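PDB 5LY9: variant surface glycoprotein MITAT 1.1 from Trypanosoma brucei brucei, which forms a dense coat on the parasite surface, one of many antigenically distinct versions whose successive expression lets the trypanosome evade the host immune response. Local coordinates for residues E27-N30 / E31-V35; V35-N38 / I39-K43; D272-P275 / T276-A279; Y315-M318 / V319-E322. One frame throughout, in Å; residues are numbered along the deposited sequence.

Contact 1: residues E27-N30 / E31-V35. Unlike the reference sequence in segment 31-35: E31 (reference Lys).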
loop_
_atom_site.group_PDB
_atom_site.type_symbol
_atom_site.label_atom_id
_atom_site.label_comp_id
_atom_site.label_asym_id
_atom_site.label_seq_id
_atom_site.Cartn_x
_atom_site.Cartn_y
_atom_site.Cartn_z
ATOM N N GLU A 27 -2.894 -7.586 -6.125
ATOM C CA GLU A 27 -1.572 -7.950 -6.599
ATOM C C GLU A 27 -0.528 -7.146 -5.872
ATOM O O GLU A 27 0.499 -7.726 -5.521
ATOM C CB GLU A 27 -1.418 -7.843 -8.131
ATOM C CG GLU A 27 0.030 -8.014 -8.542
ATOM C CD GLU A 27 0.281 -8.417 -9.987
ATOM O OE1 GLU A 27 1.385 -8.020 -10.490
ATOM O OE2 GLU A 27 -0.494 -9.266 -10.555
ATOM N N MET A 28 -0.784 -5.868 -5.590
ATOM C CA MET A 28 0.100 -5.128 -4.763
ATOM C C MET A 28 0.240 -5.715 -3.321
ATOM O O MET A 28 1.362 -5.728 -2.729
ATOM C CB MET A 28 -0.244 -3.646 -4.794
ATOM C CG MET A 28 0.003 -2.994 -6.135
ATOM S SD MET A 28 1.757 -3.071 -6.600
ATOM C CE MET A 28 1.945 -4.605 -7.505
ATOM N N LEU A 29 -0.828 -6.213 -2.736
ATOM C CA LEU A 29 -0.683 -6.913 -1.462
ATOM C C LEU A 29 0.199 -8.119 -1.568
ATOM O O LEU A 29 1.154 -8.277 -0.761
ATOM C CB LEU A 29 -2.036 -7.362 -0.908
ATOM C CG LEU A 29 -2.048 -8.194 0.356
ATOM C CD1 LEU A 29 -1.334 -7.497 1.482
ATOM C CD2 LEU A 29 -3.531 -8.620 0.624
ATOM N N ASN A 30 -0.048 -8.928 -2.591
ATOM C CA ASN A 30 0.741 -10.109 -2.796
ATOM C C ASN A 30 2.228 -9.726 -2.962
ATOM O O ASN A 30 3.132 -10.353 -2.370
ATOM C CB ASN A 30 0.318 -10.871 -4.030
ATOM C CG ASN A 30 1.006 -12.242 -4.077
ATOM O OD1 ASN A 30 0.729 -13.102 -3.245
ATOM N ND2 ASN A 30 1.955 -12.404 -5.003
ATOM N N GLU A 31 2.492 -8.698 -3.760
ATOM C CA GLU A 31 3.911 -8.346 -4.054
ATOM C C GLU A 31 4.614 -7.814 -2.785
ATOM O O GLU A 31 5.744 -8.184 -2.482
ATOM C CB GLU A 31 3.977 -7.330 -5.147
ATOM C CG GLU A 31 5.335 -7.269 -5.806
ATOM C CD GLU A 31 5.620 -8.509 -6.651
ATOM O OE1 GLU A 31 4.729 -8.941 -7.482
ATOM O OE2 GLU A 31 6.776 -9.036 -6.544
ATOM N N GLY A 32 3.901 -7.007 -2.034
ATOM C CA GLY A 32 4.413 -6.561 -0.728
ATOM C C GLY A 32 4.721 -7.678 0.232
ATOM O O GLY A 32 5.751 -7.670 0.919
ATOM N N GLN A 33 3.813 -8.649 0.306
ATOM C CA GLN A 33 4.041 -9.790 1.131
ATOM C C GLN A 33 5.235 -10.596 0.709
ATOM O O GLN A 33 5.971 -11.101 1.575
ATOM C CB GLN A 33 2.800 -10.708 1.219
ATOM C CG GLN A 33 1.610 -10.045 1.945
ATOM C CD GLN A 33 0.313 -10.832 1.876
ATOM O OE1 GLN A 33 0.029 -11.437 0.850
ATOM N NE2 GLN A 33 -0.419 -10.887 2.957
ATOM N N GLU A 34 5.452 -10.730 -0.583
ATOM C CA GLU A 34 6.614 -11.455 -1.109
ATOM C C GLU A 34 7.892 -10.657 -0.855
ATOM O O GLU A 34 8.907 -11.260 -0.534
ATOM C CB GLU A 34 6.447 -11.722 -2.600
ATOM C CG GLU A 34 5.472 -12.897 -2.838
ATOM C CD GLU A 34 5.981 -14.152 -2.120
ATOM O OE1 GLU A 34 7.174 -14.572 -2.335
ATOM O OE2 GLU A 34 5.242 -14.634 -1.222
ATOM N N VAL A 35 7.832 -9.330 -0.964
ATOM C CA VAL A 35 8.995 -8.529 -0.611
ATOM C C VAL A 35 9.354 -8.762 0.855
ATOM O O VAL A 35 10.528 -9.031 1.181
ATOM C CB VAL A 35 8.731 -7.044 -0.830
ATOM C CG1 VAL A 35 9.801 -6.237 -0.148
ATOM C CG2 VAL A 35 8.623 -6.715 -2.319
HETATM O O HOH W 1 3.469 -7.044 -9.182
HETATM O O HOH W 2 2.447 -10.259 -6.823
HETATM O O HOH W 3 0.807 -13.564 -0.520
#

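Contact 2: residues V35-N38 / I39-K43. With NAG (2-acetamido-2-deoxy-beta-D-glucopyranose), chain C.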
loop_
_atom_site.group_PDB
_atom_site.type_symbol
_atom_site.label_atom_id
_atom_site.label_comp_id
_atom_site.label_asym_id
_atom_site.label_seq_id
_atom_site.Cartn_x
_atom_site.Cartn_y
_atom_site.Cartn_z
ATOM N N VAL A 35 7.832 -9.330 -0.964
ATOM C CA VAL A 35 8.995 -8.529 -0.611
ATOM C C VAL A 35 9.354 -8.762 0.855
ATOM O O VAL A 35 10.528 -9.031 1.181
ATOM C CB VAL A 35 8.731 -7.044 -0.830
ATOM C CG1 VAL A 35 9.801 -6.237 -0.148
ATOM C CG2 VAL A 35 8.623 -6.715 -2.319
ATOM N N ILE A 36 8.370 -8.717 1.756
ATOM C CA ILE A 36 8.633 -8.900 3.169
ATOM C C ILE A 36 9.132 -10.337 3.455
ATOM O O ILE A 36 10.085 -10.553 4.202
ATOM C CB ILE A 36 7.419 -8.561 4.021
ATOM C CG1 ILE A 36 7.067 -7.086 3.927
ATOM C CG2 ILE A 36 7.692 -8.924 5.432
ATOM C CD1 ILE A 36 5.651 -6.729 4.406
ATOM N N SER A 37 8.493 -11.325 2.786
ATOM C CA SER A 37 8.925 -12.670 2.894
ATOM C C SER A 37 10.406 -12.843 2.520
ATOM O O SER A 37 11.141 -13.510 3.224
ATOM C CB SER A 37 8.053 -13.590 2.044
ATOM O OG SER A 37 8.519 -14.903 2.120
ATOM N N ASN A 38 10.816 -12.251 1.425
ATOM C CA ASN A 38 12.234 -12.258 1.020
ATOM C C ASN A 38 13.165 -11.620 2.052
ATOM O O ASN A 38 14.223 -12.178 2.389
ATOM C CB ASN A 38 12.454 -11.596 -0.334
ATOM C CG ASN A 38 12.064 -12.479 -1.508
ATOM O OD1 ASN A 38 11.656 -13.651 -1.349
ATOM N ND2 ASN A 38 12.243 -11.944 -2.685
ATOM N N ILE A 39 12.735 -10.497 2.582
ATOM C CA ILE A 39 13.493 -9.852 3.684
ATOM C C ILE A 39 13.639 -10.779 4.883
ATOM O O ILE A 39 14.709 -10.919 5.481
ATOM C CB ILE A 39 12.797 -8.522 4.075
ATOM C CG1 ILE A 39 13.020 -7.482 2.964
ATOM C CG2 ILE A 39 13.352 -7.983 5.399
ATOM C CD1 ILE A 39 12.125 -6.248 3.010
ATOM N N GLN A 40 12.537 -11.397 5.245
ATOM C CA GLN A 40 12.516 -12.444 6.280
ATOM C C GLN A 40 13.396 -13.616 6.066
ATOM O O GLN A 40 14.034 -14.054 7.030
ATOM C CB GLN A 40 11.125 -12.923 6.645
ATOM C CG GLN A 40 10.220 -11.833 7.238
ATOM C CD GLN A 40 8.798 -12.362 7.349
ATOM O OE1 GLN A 40 8.221 -12.838 6.351
ATOM N NE2 GLN A 40 8.237 -12.316 8.558
ATOM N N LYS A 41 13.409 -14.132 4.845
ATOM C CA LYS A 41 14.247 -15.265 4.518
ATOM C C LYS A 41 15.721 -14.885 4.687
ATOM O O LYS A 41 16.521 -15.719 5.101
ATOM C CB LYS A 41 14.010 -15.686 3.075
ATOM C CG LYS A 41 12.655 -16.353 2.917
ATOM C CD LYS A 41 12.456 -16.780 1.465
ATOM C CE LYS A 41 11.076 -17.415 1.316
ATOM N NZ LYS A 41 10.804 -17.690 -0.103
ATOM N N ILE A 42 16.085 -13.660 4.310
ATOM C CA ILE A 42 17.474 -13.211 4.452
ATOM C C ILE A 42 17.810 -12.968 5.901
ATOM O O ILE A 42 18.960 -13.296 6.345
ATOM C CB ILE A 42 17.770 -11.994 3.554
ATOM C CG1 ILE A 42 17.564 -12.355 2.073
ATOM C CG2 ILE A 42 19.204 -11.541 3.628
ATOM C CD1 ILE A 42 17.544 -11.130 1.217
ATOM N N LYS A 43 16.879 -12.442 6.665
ATOM C CA LYS A 43 17.057 -12.384 8.130
ATOM C C LYS A 43 17.243 -13.751 8.712
ATOM O O LYS A 43 18.110 -13.931 9.594
ATOM C CB LYS A 43 15.909 -11.633 8.811
ATOM C CG LYS A 43 15.992 -11.494 10.292
ATOM C CD LYS A 43 17.181 -10.729 10.847
ATOM C CE LYS A 43 17.181 -9.233 10.547
ATOM N NZ LYS A 43 18.418 -8.421 10.853
HETATM C C1 NAG C . 19.347 -15.899 0.103
HETATM C C2 NAG C . 17.925 -16.431 0.200
HETATM C C3 NAG C . 17.703 -17.217 1.443
HETATM C C4 NAG C . 18.764 -18.325 1.488
HETATM C C5 NAG C . 20.155 -17.714 1.407
HETATM C C6 NAG C . 21.311 -18.724 1.370
HETATM C C7 NAG C . 16.171 -15.119 -0.878
HETATM C C8 NAG C . 15.224 -13.951 -0.826
HETATM N N2 NAG C . 16.981 -15.320 0.166
HETATM O O3 NAG C . 16.412 -17.811 1.404
HETATM O O4 NAG C . 18.620 -18.973 2.748
HETATM O O5 NAG C . 20.251 -16.996 0.204
HETATM O O6 NAG C . 21.043 -19.723 0.375
HETATM O O7 NAG C . 16.220 -15.841 -1.848
HETATM O O HOH W 4 9.557 -15.006 -0.547
#

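Contact 3: residues D272-P275 / T276-A279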
loop_
_atom_site.group_PDB
_atom_site.type_symbol
_atom_site.label_atom_id
_atom_site.label_comp_id
_atom_site.label_asym_id
_atom_site.label_seq_id
_atom_site.Cartn_x
_atom_site.Cartn_y
_atom_site.Cartn_z
ATOM N N ASP A 272 33.332 -11.534 -6.368
ATOM C CA ASP A 272 33.914 -10.207 -6.293
ATOM C C ASP A 272 33.046 -9.163 -7.046
ATOM O O ASP A 272 33.383 -8.004 -7.003
ATOM C CB ASP A 272 35.340 -10.153 -6.824
ATOM C CG ASP A 272 35.444 -10.556 -8.254
ATOM O OD1 ASP A 272 34.719 -11.454 -8.695
ATOM O OD2 ASP A 272 36.328 -10.018 -8.948
ATOM N N THR A 273 31.991 -9.597 -7.688
ATOM C CA THR A 273 31.016 -8.725 -8.369
ATOM C C THR A 273 29.734 -8.565 -7.592
ATOM O O THR A 273 28.802 -7.919 -8.076
ATOM C CB THR A 273 30.674 -9.218 -9.779
ATOM O OG1 THR A 273 29.791 -10.330 -9.749
ATOM C CG2 THR A 273 31.858 -9.552 -10.535
ATOM N N GLN A 274 29.668 -9.199 -6.401
ATOM C CA GLN A 274 28.534 -9.050 -5.499
ATOM C C GLN A 274 28.890 -7.881 -4.590
ATOM O O GLN A 274 29.788 -7.978 -3.724
ATOM C CB GLN A 274 28.329 -10.361 -4.748
ATOM C CG GLN A 274 27.953 -11.551 -5.628
ATOM C CD GLN A 274 27.682 -12.789 -4.851
ATOM O OE1 GLN A 274 27.465 -12.744 -3.661
ATOM N NE2 GLN A 274 27.676 -13.901 -5.520
ATOM N N PRO A 275 28.261 -6.711 -4.828
ATOM C CA PRO A 275 28.890 -5.513 -4.212
ATOM C C PRO A 275 28.839 -5.484 -2.695
ATOM O O PRO A 275 29.799 -4.968 -2.072
ATOM C CB PRO A 275 28.155 -4.297 -4.827
ATOM C CG PRO A 275 27.083 -4.886 -5.632
ATOM C CD PRO A 275 27.262 -6.339 -5.858
ATOM N N THR A 276 27.835 -6.129 -2.103
ATOM C CA THR A 276 27.702 -6.111 -0.646
ATOM C C THR A 276 28.771 -7.057 -0.107
ATOM O O THR A 276 29.435 -6.768 0.870
ATOM C CB THR A 276 26.314 -6.564 -0.216
ATOM O OG1 THR A 276 25.355 -5.665 -0.794
ATOM C CG2 THR A 276 26.192 -6.618 1.289
ATOM N N LEU A 277 28.903 -8.219 -0.750
ATOM C CA LEU A 277 29.944 -9.178 -0.334
ATOM C C LEU A 277 31.323 -8.547 -0.405
ATOM O O LEU A 277 32.120 -8.627 0.526
ATOM C CB LEU A 277 29.860 -10.489 -1.169
ATOM C CG LEU A 277 30.564 -11.695 -0.562
ATOM C CD1 LEU A 277 29.890 -12.100 0.725
ATOM C CD2 LEU A 277 30.622 -12.823 -1.587
ATOM N N LYS A 278 31.635 -7.957 -1.533
ATOM C CA LYS A 278 32.955 -7.424 -1.761
ATOM C C LYS A 278 33.248 -6.328 -0.741
ATOM O O LYS A 278 34.365 -6.261 -0.191
ATOM C CB LYS A 278 33.027 -6.853 -3.217
ATOM C CG LYS A 278 34.384 -6.307 -3.577
ATOM C CD LYS A 278 34.315 -5.517 -4.864
ATOM C CE LYS A 278 35.729 -5.334 -5.340
ATOM N NZ LYS A 278 35.727 -4.318 -6.449
ATOM N N ALA A 279 32.244 -5.458 -0.502
ATOM C CA ALA A 279 32.447 -4.313 0.462
ATOM C C ALA A 279 32.697 -4.824 1.854
ATOM O O ALA A 279 33.528 -4.267 2.601
ATOM C CB ALA A 279 31.273 -3.394 0.465
HETATM O O HOH W 5 34.522 -6.033 -8.427
#

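Contact 4: residues Y315-M318 / V319-E322. With NAG (2-acetamido-2-deoxy-beta-D-glucopyranose), chain B; MAN (alpha-D-mannopyranose), chain D.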
loop_
_atom_site.group_PDB
_atom_site.type_symbol
_atom_site.label_atom_id
_atom_site.label_comp_id
_atom_site.label_asym_id
_atom_site.label_seq_id
_atom_site.Cartn_x
_atom_site.Cartn_y
_atom_site.Cartn_z
ATOM N N TYR A 315 29.849 -23.843 2.775
ATOM C CA TYR A 315 29.724 -23.160 4.047
ATOM C C TYR A 315 28.244 -23.038 4.514
ATOM O O TYR A 315 27.914 -23.254 5.710
ATOM C CB TYR A 315 30.440 -21.743 4.027
ATOM C CG TYR A 315 31.873 -21.946 3.878
ATOM C CD1 TYR A 315 32.667 -22.230 4.991
ATOM C CD2 TYR A 315 32.461 -22.017 2.625
ATOM C CE1 TYR A 315 34.004 -22.527 4.822
ATOM C CE2 TYR A 315 33.821 -22.335 2.477
ATOM C CZ TYR A 315 34.558 -22.572 3.599
ATOM O OH TYR A 315 35.904 -22.870 3.531
ATOM N N LEU A 316 27.382 -22.674 3.592
ATOM C CA LEU A 316 25.954 -22.517 3.904
ATOM C C LEU A 316 25.360 -23.920 4.233
ATOM O O LEU A 316 24.481 -24.057 5.104
ATOM C CB LEU A 316 25.233 -21.880 2.764
ATOM C CG LEU A 316 25.659 -20.436 2.459
ATOM C CD1 LEU A 316 25.010 -19.912 1.165
ATOM C CD2 LEU A 316 25.358 -19.560 3.619
ATOM N N ASP A 317 25.795 -24.922 3.495
ATOM C CA ASP A 317 25.390 -26.317 3.781
ATOM C C ASP A 317 25.791 -26.807 5.160
ATOM O O ASP A 317 24.997 -27.444 5.861
ATOM C CB ASP A 317 25.900 -27.268 2.706
ATOM C CG ASP A 317 25.172 -27.109 1.371
ATOM O OD1 ASP A 317 24.074 -26.498 1.260
ATOM O OD2 ASP A 317 25.724 -27.616 0.389
ATOM N N MET A 318 27.010 -26.465 5.576
ATOM C CA MET A 318 27.498 -26.746 6.908
ATOM C C MET A 318 26.639 -26.088 7.983
ATOM O O MET A 318 26.259 -26.700 8.959
ATOM C CB MET A 318 28.955 -26.286 6.969
ATOM C CG MET A 318 29.658 -26.616 8.212
ATOM S SD MET A 318 31.444 -26.280 7.946
ATOM C CE MET A 318 31.409 -24.528 8.041
ATOM N N VAL A 319 26.213 -24.848 7.742
ATOM C CA VAL A 319 25.318 -24.179 8.683
ATOM C C VAL A 319 23.961 -24.913 8.777
ATOM O O VAL A 319 23.451 -25.168 9.866
ATOM C CB VAL A 319 25.155 -22.701 8.224
ATOM C CG1 VAL A 319 24.020 -22.036 8.926
ATOM C CG2 VAL A 319 26.437 -21.961 8.533
ATOM N N ASP A 320 23.398 -25.220 7.625
ATOM C CA ASP A 320 22.104 -25.934 7.529
ATOM C C ASP A 320 22.068 -27.292 8.248
ATOM O O ASP A 320 21.076 -27.624 8.879
ATOM C CB ASP A 320 21.715 -26.163 6.077
ATOM C CG ASP A 320 21.185 -24.899 5.398
ATOM O OD1 ASP A 320 20.851 -23.898 6.095
ATOM O OD2 ASP A 320 21.137 -24.920 4.135
ATOM N N ALA A 321 23.176 -28.013 8.238
ATOM C CA ALA A 321 23.242 -29.338 8.842
ATOM C C ALA A 321 23.398 -29.291 10.356
ATOM O O ALA A 321 23.251 -30.306 11.039
ATOM C CB ALA A 321 24.457 -30.039 8.226
ATOM N N GLU A 322 23.696 -28.116 10.907
ATOM C CA GLU A 322 24.030 -28.007 12.295
ATOM C C GLU A 322 22.765 -28.282 13.122
ATOM O O GLU A 322 21.754 -27.663 12.903
ATOM C CB GLU A 322 24.661 -26.644 12.628
ATOM C CG GLU A 322 25.152 -26.496 14.059
ATOM C CD GLU A 322 26.508 -27.176 14.341
ATOM O OE1 GLU A 322 27.061 -27.823 13.437
ATOM O OE2 GLU A 322 27.025 -27.010 15.477
HETATM C C1 NAG B . 18.432 -20.366 2.624
HETATM C C2 NAG B . 18.764 -20.964 3.957
HETATM C C3 NAG B . 18.433 -22.455 4.040
HETATM C C4 NAG B . 17.003 -22.724 3.563
HETATM C C5 NAG B . 16.869 -22.069 2.195
HETATM C C6 NAG B . 15.519 -22.254 1.528
HETATM C C7 NAG B . 20.540 -20.271 5.453
HETATM C C8 NAG B . 22.002 -20.293 5.736
HETATM N N2 NAG B . 20.172 -20.836 4.327
HETATM O O3 NAG B . 18.598 -22.979 5.386
HETATM O O4 NAG B . 16.618 -24.144 3.647
HETATM O O5 NAG B . 17.089 -20.638 2.315
HETATM O O6 NAG B . 14.550 -21.726 2.395
HETATM O O7 NAG B . 19.733 -19.721 6.161
HETATM C C1 MAN D . 19.117 -29.557 3.090
HETATM C C2 MAN D . 18.800 -30.982 2.678
HETATM C C3 MAN D . 17.808 -31.511 3.686
HETATM C C4 MAN D . 18.335 -31.390 5.116
HETATM C C5 MAN D . 18.926 -30.012 5.474
HETATM C C6 MAN D . 19.937 -30.066 6.626
HETATM O O2 MAN D . 20.022 -31.768 2.594
HETATM O O3 MAN D . 17.553 -32.860 3.266
HETATM O O4 MAN D . 17.258 -31.626 6.002
HETATM O O5 MAN D . 19.665 -29.494 4.394
HETATM O O6 MAN D . 21.319 -30.278 6.180
HETATM O O HOH W 6 21.876 -27.168 2.773
HETATM O O HOH W 7 27.359 -28.671 10.368
#

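Contact 1: residues E27-N30 / E31-V35
The amide of Q33 is flat against L29: methyl CD1 of L29 stands over one face, 3.7 Å from Q33 CD. At the edges of this amide, NE2 donates to the backbone oxygen of K84 of the second subunit, while OE1 accepts a hydrogen bond from a water displaced to the side away from L29. That water lies 2.6 Å from Q33 OE1 and 2.8 Å from N30 OD1, donating to both and tying the two amides together. The side chains of N30 and E34 lie side by side, amide and carboxylate planes 24° apart, with N30 ND2 nearest the CG methylene of E34; ND2 also gives a bond to a second water. This water in turn donates to E31 OE1, 2.7 Å away. E27 and E31 follow the same spacing of four residues. Their OE1 atoms approach to 4.6 Å, and a further water between them donates to E27 OE1 at 2.6 Å and to E31 OE1 at 2.8 Å. Beneath these groups the main-chain bonds of helix 24-55 continue, E31 N lying 2.8 Å from E27 O. The two acids illustrate how like charges can share a helix face. E27 also has a salt bridge to R159 and a bond from A157 N, and E31 OE2 accepts from A259 N; these donors and the bridging waters probably offset the repulsion, consistent with two ionised carboxylates.

Contact 2: residues V35-N38 / I39-K43
Residues 35-38 pass into 39-43 as unbroken alpha helix, with I39, Q40, K41 and I42 each donating a backbone N-H to the carbonyl four residues earlier; the span from Q40 N to I36 O is 2.8 Å. Beside N38, K41 and I42 lies a sugar, the N-acetylglucosamine that probably begins the glycan on N266. Its acetamide methyl C8 rests on one face of the N38 amide, 3.6 Å from CG, while its N2 meets I42 CG1 at 3.6 Å. K41 keeps its chain fully extended, and its CG, anti to the carbonyl carbon (chi1 -72°), packs 3.2 Å from S37 O. Its NZ then reaches a water 3.0 Å away, which donates to N38 OD1 across 2.6 Å. S37 OG may join this water, but the serine has two conformers and that link is doubtful. Away from the sugar, V35 CG1 and I39 CD1 touch at 3.9 Å, side by side. Q40 directs its amide to the second subunit, OE1 accepting from K84 NZ and NE2 donating to E81 OE1 there. The segment thus lies between helix 62-114 of its own chain, where T76 binds I39 O, and the partner subunit, whose L80 packs on I39 and Q40.

Contact 3: residues D272-P275 / T276-A279
The contact is the N-terminus of helix 275-285: a short 3-10 turn at D272 and T273 leads to Q274 in the N-cap position, and the helix starts directly after it. Proline is well suited to this first helical turn, where P275 needs no N-H to donate. The opening bonds run from K278 N to Q274 O, 2.9 Å and almost straight at 170°, and from A279 N to P275 O, also 2.9 Å. The side chain of Q274 does not fold over the helix end; it lies alongside L277, with OE1 3.8 Å from L277 CD2. NE2 of Q274 is held instead by G269 O, and OE1 is bonded to a glycerol probably carried over from crystallisation. T276 OG1 is bonded to E267 OE2, while L277 reaches L67 on helix 62-114, so this helix start is fastened both to the preceding loop and to the long helix beside it. K278, fully extended with CG anti to the backbone N (chi1 -178°), runs past the main chain of D272. CD lies 3.4 Å from D272 O, and at the far end of the lysine a single water joins the two residues, accepting from K278 NZ at 2.9 Å and donating to D272 O at 2.7 Å.

Contact 4: residues Y315-M318 / V319-E322
The backbone near the end of helix 313-321 keeps helical bonds, V319 N, D320 N and A321 N to the carbonyls of Y315, L316 and D317, before E322 turns into an extended backbone and donates to V319 O, three residues back. D320 carries the contact with the glycan. Its CG is turned anti to the carbonyl carbon (chi1 -76°), which puts the carboxylate past L316 O and facing the second N-acetylglucosamine. O3 of this sugar donates to D320 OD1 over a short 2.5 Å, approaching from well above the carboxylate plane. The acetamide methyl C8 of the same sugar settles against aliphatic groups, 4.0 Å from L316 CD2 and 4.2 Å from V319 CG1, so one residue of the glycan is met by both polar and apolar partners. A mannose further along lies on the helix end, its O6 3.4 Å from A321 CA. D317, three residues before D320, has OD1 4.4 Å from D320 OD2; a water sits 2.7 Å from D320 OD2 near both carboxylates, though it has more acceptors nearby than protons to give. A second water donates to M318 O at 2.7 Å and, more loosely, to E322 OE1. Outside the turn, Y315 and F304 meet with nearly perpendicular rings, and V319 packs on K48 and Y52 of helix 24-55. D317 has a salt bridge to K313, which probably eases its repulsion with D320; E322 is separately paired with K55. A carboxylate acceptor likely strengthens the grip on the sugar hydroxyl.

Contacts 1 and 2 follow each other on helix 24-55, share V35, and have centres 12 Å apart; both reach the second subunit, so this helix contributes to the dimer interface. Contacts 3 and 4 come much later in the chain, on helices 275-285 and 313-321, and no other protein chain of the assembly touches them. Their centres lie about 20 Å and 19 Å from contact 2 and 22 Å from each other, while contact 1 lies 28 Å from contact 3 and 30 Å from contact 4. Side chains of all four contacts pack on the long helix 62-114. Contacts 2 and 4 meet successive sugars of one glycan, which thereby spans two helices distant in sequence within this VSG domain.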